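Local coordinates for NIF3-related protein (Bacillus cereus, PDB 2GX8) that is of unknown function but belongs to the Nif3 family and holds a pair of zinc ions in its conserved dimetal-binding motif, at residues Val64-Glu76 with Asn358-Leu371. Sequence-based numbering, arbitrary orientation.
Sequences VRHVLIALDVTEE and NVEKVMKQGVQKQL. With ZN (zinc ion), chain M; ZN (zinc ion), chain L.
Leu71 meets two flat groups, the carboxylate of Glu360 and the amide of Asn358. The two zinc ions lie beyond the oxygen edge of the carboxylate, displaced to opposite sides of its plane, one bound by Glu360 OE2 (2.2 Å), the other by Glu360 OE1 at a longer 2.5 Å. CD1 of Leu71 stands off the same plane, 4.0 Å from Glu360 OE1. An extended chain beyond CG (chi2 -173°) carries the carboxylate out to both metals. At the amide, Leu71 CD2 sits above the plane near the oxygen end, 3.7 Å from Asn358 OD1; that oxygen is hydrogen-bonded to Tyr339 OH of the second subunit, which also bonds Asp72 OD2. Asp72 OD1 takes a hydrogen bond with His93 ND1, a second-shell link to a zinc ligand.

Farther along, the packing turns apolar. Ile69 turns CG2, anti to its backbone N, to both Met363 CE (3.6 Å) and Val367 CG1 (3.8 Å), while its CD1 rests on Val367 and, more loosely, reaches Leu371. The Met363 methyl also lies 3.4 Å from Ala70 O.

The axes of strand 66-70 and helix 362-371 come within 7.4 Å, their directions 144° apart, nearer antiparallel than perpendicular. Glu360 sits in the 3-10 segment 358-361; His92 and Asp131 complete the zinc on OE2, His93 and His357 that on OE1: a dinuclear site against which Leu71 packs, the dimetal-binding motif of the Nif3 family.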
loop_
_atom_site.group_PDB
_atom_site.type_symbol
_atom_site.label_atom_id
_atom_site.label_comp_id
_atom_site.label_asym_id
_atom_site.label_seq_id
_atom_site.Cartn_x
_atom_site.Cartn_y
_atom_site.Cartn_z
ATOM N N VAL C 64 -16.067 -37.465 20.884
ATOM C CA VAL C 64 -17.133 -36.442 20.914
ATOM C C VAL C 64 -18.529 -37.088 20.974
ATOM O O VAL C 64 -19.011 -37.609 19.969
ATOM C CB VAL C 64 -17.043 -35.503 19.679
ATOM C CG1 VAL C 64 -18.134 -34.420 19.724
ATOM C CG2 VAL C 64 -15.670 -34.861 19.569
ATOM N N ARG C 65 -19.170 -37.059 22.145
ATOM C CA ARG C 65 -20.495 -37.661 22.332
ATOM C C ARG C 65 -21.627 -36.699 21.999
ATOM O O ARG C 65 -22.739 -37.131 21.725
ATOM C CB ARG C 65 -20.702 -38.102 23.784
ATOM C CG ARG C 65 -19.661 -39.037 24.391
ATOM C CD ARG C 65 -19.941 -39.168 25.900
ATOM N NE ARG C 65 -18.888 -39.822 26.689
ATOM C CZ ARG C 65 -18.774 -41.139 26.851
ATOM N NH1 ARG C 65 -19.628 -41.963 26.249
ATOM N NH2 ARG C 65 -17.794 -41.644 27.603
ATOM N N HIS C 66 -21.359 -35.399 22.077
ATOM C CA HIS C 66 -22.364 -34.357 21.857
ATOM C C HIS C 66 -21.745 -33.147 21.213
ATOM O O HIS C 66 -20.643 -32.760 21.576
ATOM C CB HIS C 66 -22.952 -33.861 23.173
ATOM C CG HIS C 66 -23.784 -34.863 23.904
ATOM N ND1 HIS C 66 -23.237 -35.818 24.739
ATOM C CD2 HIS C 66 -25.125 -35.025 23.973
ATOM C CE1 HIS C 66 -24.206 -36.546 25.259
ATOM N NE2 HIS C 66 -25.361 -36.083 24.812
ATOM N N VAL C 67 -22.475 -32.540 20.281
ATOM C CA VAL C 67 -22.024 -31.328 19.559
ATOM C C VAL C 67 -23.115 -30.249 19.629
ATOM O O VAL C 67 -24.305 -30.582 19.619
ATOM C CB VAL C 67 -21.737 -31.651 18.064
ATOM C CG1 VAL C 67 -21.005 -30.541 17.376
ATOM C CG2 VAL C 67 -20.900 -32.963 17.952
ATOM N N LEU C 68 -22.717 -28.966 19.681
ATOM C CA LEU C 68 -23.678 -27.865 19.722
ATOM C C LEU C 68 -23.574 -26.958 18.485
ATOM O O LEU C 68 -22.468 -26.502 18.121
ATOM C CB LEU C 68 -23.466 -27.009 20.984
ATOM C CG LEU C 68 -24.468 -25.896 21.319
ATOM C CD1 LEU C 68 -25.835 -26.480 21.663
ATOM C CD2 LEU C 68 -23.964 -25.039 22.483
ATOM N N ILE C 69 -24.709 -26.693 17.844
ATOM C CA ILE C 69 -24.709 -25.776 16.733
ATOM C C ILE C 69 -25.118 -24.407 17.290
ATOM O O ILE C 69 -26.169 -24.277 17.939
ATOM C CB ILE C 69 -25.676 -26.188 15.616
ATOM C CG1 ILE C 69 -25.554 -27.690 15.306
ATOM C CG2 ILE C 69 -25.381 -25.399 14.372
ATOM C CD1 ILE C 69 -24.163 -28.077 14.845
ATOM N N ALA C 70 -24.289 -23.395 17.030
ATOM C CA ALA C 70 -24.558 -22.032 17.500
ATOM C C ALA C 70 -24.435 -21.020 16.387
ATOM O O ALA C 70 -23.825 -21.306 15.359
ATOM C CB ALA C 70 -23.582 -21.655 18.636
ATOM N N LEU C 71 -25.013 -19.838 16.605
ATOM C CA LEU C 71 -24.837 -18.723 15.693
ATOM C C LEU C 71 -23.680 -17.871 16.278
ATOM O O LEU C 71 -22.623 -17.709 15.651
ATOM C CB LEU C 71 -26.146 -17.941 15.513
ATOM C CG LEU C 71 -26.067 -16.601 14.760
ATOM C CD1 LEU C 71 -25.650 -16.822 13.337
ATOM C CD2 LEU C 71 -27.376 -15.832 14.791
ATOM N N ASP C 72 -23.862 -17.383 17.503
ATOM C CA ASP C 72 -22.870 -16.594 18.217
ATOM C C ASP C 72 -22.366 -17.401 19.399
ATOM O O ASP C 72 -23.185 -18.015 20.102
ATOM C CB ASP C 72 -23.552 -15.342 18.748
ATOM C CG ASP C 72 -24.164 -14.526 17.643
ATOM O OD1 ASP C 72 -23.393 -14.225 16.711
ATOM O OD2 ASP C 72 -25.386 -14.178 17.689
ATOM N N VAL C 73 -21.042 -17.431 19.612
ATOM C CA VAL C 73 -20.534 -18.113 20.783
ATOM C C VAL C 73 -20.398 -17.119 21.913
ATOM O O VAL C 73 -19.358 -16.511 22.089
ATOM C CB VAL C 73 -19.181 -18.809 20.558
ATOM C CG1 VAL C 73 -18.760 -19.538 21.820
ATOM C CG2 VAL C 73 -19.252 -19.766 19.381
ATOM N N THR C 74 -21.472 -16.921 22.659
ATOM C CA THR C 74 -21.464 -16.013 23.813
ATOM C C THR C 74 -21.143 -16.893 25.008
ATOM O O THR C 74 -21.072 -18.112 24.863
ATOM C CB THR C 74 -22.847 -15.422 24.032
ATOM O OG1 THR C 74 -23.764 -16.492 24.294
ATOM C CG2 THR C 74 -23.310 -14.707 22.779
ATOM N N GLU C 75 -20.954 -16.310 26.187
ATOM C CA GLU C 75 -20.640 -17.133 27.347
ATOM C C GLU C 75 -21.807 -18.066 27.744
ATOM O O GLU C 75 -21.569 -19.221 28.111
ATOM C CB GLU C 75 -20.146 -16.307 28.532
ATOM C CG GLU C 75 -19.367 -17.175 29.511
ATOM C CD GLU C 75 -18.663 -16.392 30.579
ATOM O OE1 GLU C 75 -18.783 -15.151 30.574
ATOM O OE2 GLU C 75 -17.979 -17.017 31.423
ATOM N N GLU C 76 -23.048 -17.575 27.607
ATOM C CA GLU C 76 -24.237 -18.351 27.951
ATOM C C GLU C 76 -24.354 -19.560 27.043
ATOM O O GLU C 76 -24.882 -20.590 27.460
ATOM C CB GLU C 76 -25.525 -17.516 27.904
ATOM C CG GLU C 76 -25.705 -16.459 29.003
ATOM C CD GLU C 76 -24.832 -15.200 28.831
ATOM O OE1 GLU C 76 -24.321 -14.943 27.714
ATOM O OE2 GLU C 76 -24.668 -14.448 29.826
ATOM N N ASN C 358 -29.762 -11.217 13.314
ATOM C CA ASN C 358 -30.039 -12.403 14.092
ATOM C C ASN C 358 -31.017 -13.382 13.469
ATOM O O ASN C 358 -31.178 -14.456 14.009
ATOM C CB ASN C 358 -30.503 -12.020 15.493
ATOM C CG ASN C 358 -30.567 -13.197 16.439
ATOM O OD1 ASN C 358 -29.539 -13.677 16.931
ATOM N ND2 ASN C 358 -31.781 -13.649 16.732
ATOM N N VAL C 359 -31.657 -13.043 12.348
ATOM C CA VAL C 359 -32.565 -13.997 11.715
ATOM C C VAL C 359 -31.804 -15.190 11.117
ATOM O O VAL C 359 -32.407 -16.167 10.699
ATOM C CB VAL C 359 -33.525 -13.348 10.666
ATOM C CG1 VAL C 359 -34.288 -12.204 11.299
ATOM C CG2 VAL C 359 -32.781 -12.871 9.436
ATOM N N GLU C 360 -30.479 -15.089 11.057
ATOM C CA GLU C 360 -29.624 -16.192 10.611
ATOM C C GLU C 360 -29.619 -17.340 11.601
ATOM O O GLU C 360 -29.022 -18.366 11.363
ATOM C CB GLU C 360 -28.189 -15.741 10.490
ATOM C CG GLU C 360 -27.956 -14.889 9.317
ATOM C CD GLU C 360 -26.476 -14.619 9.156
ATOM O OE1 GLU C 360 -25.793 -14.369 10.175
ATOM O OE2 GLU C 360 -25.992 -14.682 8.008
ATOM N N LYS C 361 -30.265 -17.136 12.734
ATOM C CA LYS C 361 -30.392 -18.143 13.759
ATOM C C LYS C 361 -31.059 -19.421 13.208
ATOM O O LYS C 361 -30.972 -20.476 13.829
ATOM C CB LYS C 361 -31.212 -17.548 14.906
ATOM C CG LYS C 361 -32.656 -17.254 14.509
ATOM C CD LYS C 361 -33.439 -16.753 15.679
ATOM C CE LYS C 361 -34.918 -16.542 15.344
ATOM N NZ LYS C 361 -35.214 -15.233 14.763
ATOM N N VAL C 362 -31.713 -19.330 12.038
ATOM C CA VAL C 362 -32.419 -20.491 11.418
ATOM C C VAL C 362 -31.435 -21.573 11.058
ATOM O O VAL C 362 -31.767 -22.719 10.843
ATOM C CB VAL C 362 -33.134 -20.095 10.131
ATOM C CG1 VAL C 362 -34.347 -19.274 10.451
ATOM C CG2 VAL C 362 -32.167 -19.349 9.188
ATOM N N MET C 363 -30.193 -21.155 10.996
ATOM C CA MET C 363 -29.098 -22.005 10.643
ATOM C C MET C 363 -28.769 -23.044 11.719
ATOM O O MET C 363 -28.197 -24.075 11.417
ATOM C CB MET C 363 -27.944 -21.077 10.229
ATOM C CG MET C 363 -26.585 -21.483 10.549
ATOM S SD MET C 363 -26.169 -21.135 12.266
ATOM C CE MET C 363 -24.928 -22.457 12.335
ATOM N N LYS C 364 -29.169 -22.798 12.966
ATOM C CA LYS C 364 -28.860 -23.756 14.035
ATOM C C LYS C 364 -29.664 -25.027 13.898
ATOM O O LYS C 364 -29.094 -26.104 13.929
ATOM C CB LYS C 364 -29.153 -23.204 15.414
ATOM C CG LYS C 364 -28.635 -21.844 15.736
ATOM C CD LYS C 364 -29.120 -21.604 17.133
ATOM C CE LYS C 364 -29.598 -20.235 17.312
ATOM N NZ LYS C 364 -30.253 -20.129 18.624
ATOM N N GLN C 365 -30.983 -24.895 13.795
ATOM C CA GLN C 365 -31.871 -26.053 13.663
ATOM C C GLN C 365 -31.643 -26.703 12.306
ATOM O O GLN C 365 -31.783 -27.915 12.171
ATOM C CB GLN C 365 -33.341 -25.636 13.766
ATOM C CG GLN C 365 -33.792 -25.006 15.096
ATOM C CD GLN C 365 -34.452 -25.982 16.048
ATOM O OE1 GLN C 365 -34.343 -25.842 17.274
ATOM N NE2 GLN C 365 -35.163 -26.962 15.493
ATOM N N GLY C 366 -31.288 -25.886 11.311
ATOM C CA GLY C 366 -31.023 -26.365 9.952
ATOM C C GLY C 366 -29.796 -27.246 9.851
ATOM O O GLY C 366 -29.861 -28.367 9.323
ATOM N N VAL C 367 -28.675 -26.735 10.359
ATOM C CA VAL C 367 -27.418 -27.481 10.397
ATOM C C VAL C 367 -27.537 -28.678 11.333
ATOM O O VAL C 367 -26.962 -29.720 11.058
ATOM C CB VAL C 367 -26.228 -26.584 10.795
ATOM C CG1 VAL C 367 -24.987 -27.413 11.138
ATOM C CG2 VAL C 367 -25.921 -25.603 9.673
ATOM N N GLN C 368 -28.291 -28.524 12.424
ATOM C CA GLN C 368 -28.540 -29.632 13.361
ATOM C C GLN C 368 -29.205 -30.812 12.658
ATOM O O GLN C 368 -28.813 -31.955 12.896
ATOM C CB GLN C 368 -29.409 -29.196 14.542
ATOM C CG GLN C 368 -29.807 -30.330 15.490
ATOM C CD GLN C 368 -31.011 -29.985 16.387
ATOM O OE1 GLN C 368 -30.983 -30.229 17.602
ATOM N NE2 GLN C 368 -32.071 -29.407 15.789
ATOM N N LYS C 369 -30.203 -30.545 11.806
ATOM C CA LYS C 369 -30.887 -31.634 11.093
ATOM C C LYS C 369 -29.904 -32.299 10.130
ATOM O O LYS C 369 -29.596 -33.490 10.266
ATOM C CB LYS C 369 -32.142 -31.170 10.326
ATOM C CG LYS C 369 -32.730 -32.337 9.490
ATOM C CD LYS C 369 -33.692 -31.997 8.303
ATOM C CE LYS C 369 -35.202 -31.962 8.652
ATOM N NZ LYS C 369 -35.639 -30.787 9.488
ATOM N N GLN C 370 -29.429 -31.513 9.165
ATOM C CA GLN C 370 -28.445 -31.945 8.176
ATOM C C GLN C 370 -27.340 -32.794 8.803
ATOM O O GLN C 370 -27.103 -33.909 8.360
ATOM C CB GLN C 370 -27.806 -30.729 7.481
ATOM C CG GLN C 370 -28.656 -30.047 6.415
ATOM C CD GLN C 370 -28.110 -28.669 5.986
ATOM O OE1 GLN C 370 -28.167 -28.293 4.809
ATOM N NE2 GLN C 370 -27.577 -27.924 6.939
ATOM N N LEU C 371 -26.683 -32.276 9.843
ATOM C CA LEU C 371 -25.580 -32.996 10.484
ATOM C C LEU C 371 -26.016 -34.260 11.227
ATOM O O LEU C 371 -25.343 -35.279 11.127
ATOM C CB LEU C 371 -24.727 -32.080 11.380
ATOM C CG LEU C 371 -23.390 -32.664 11.873
ATOM C CD1 LEU C 371 -22.457 -32.989 10.694
ATOM C CD2 LEU C 371 -22.684 -31.767 12.886
HETATM ZN ZN ZN M . -23.997 -15.440 7.685
HETATM ZN ZN ZN L . -23.638 -13.105 10.027
#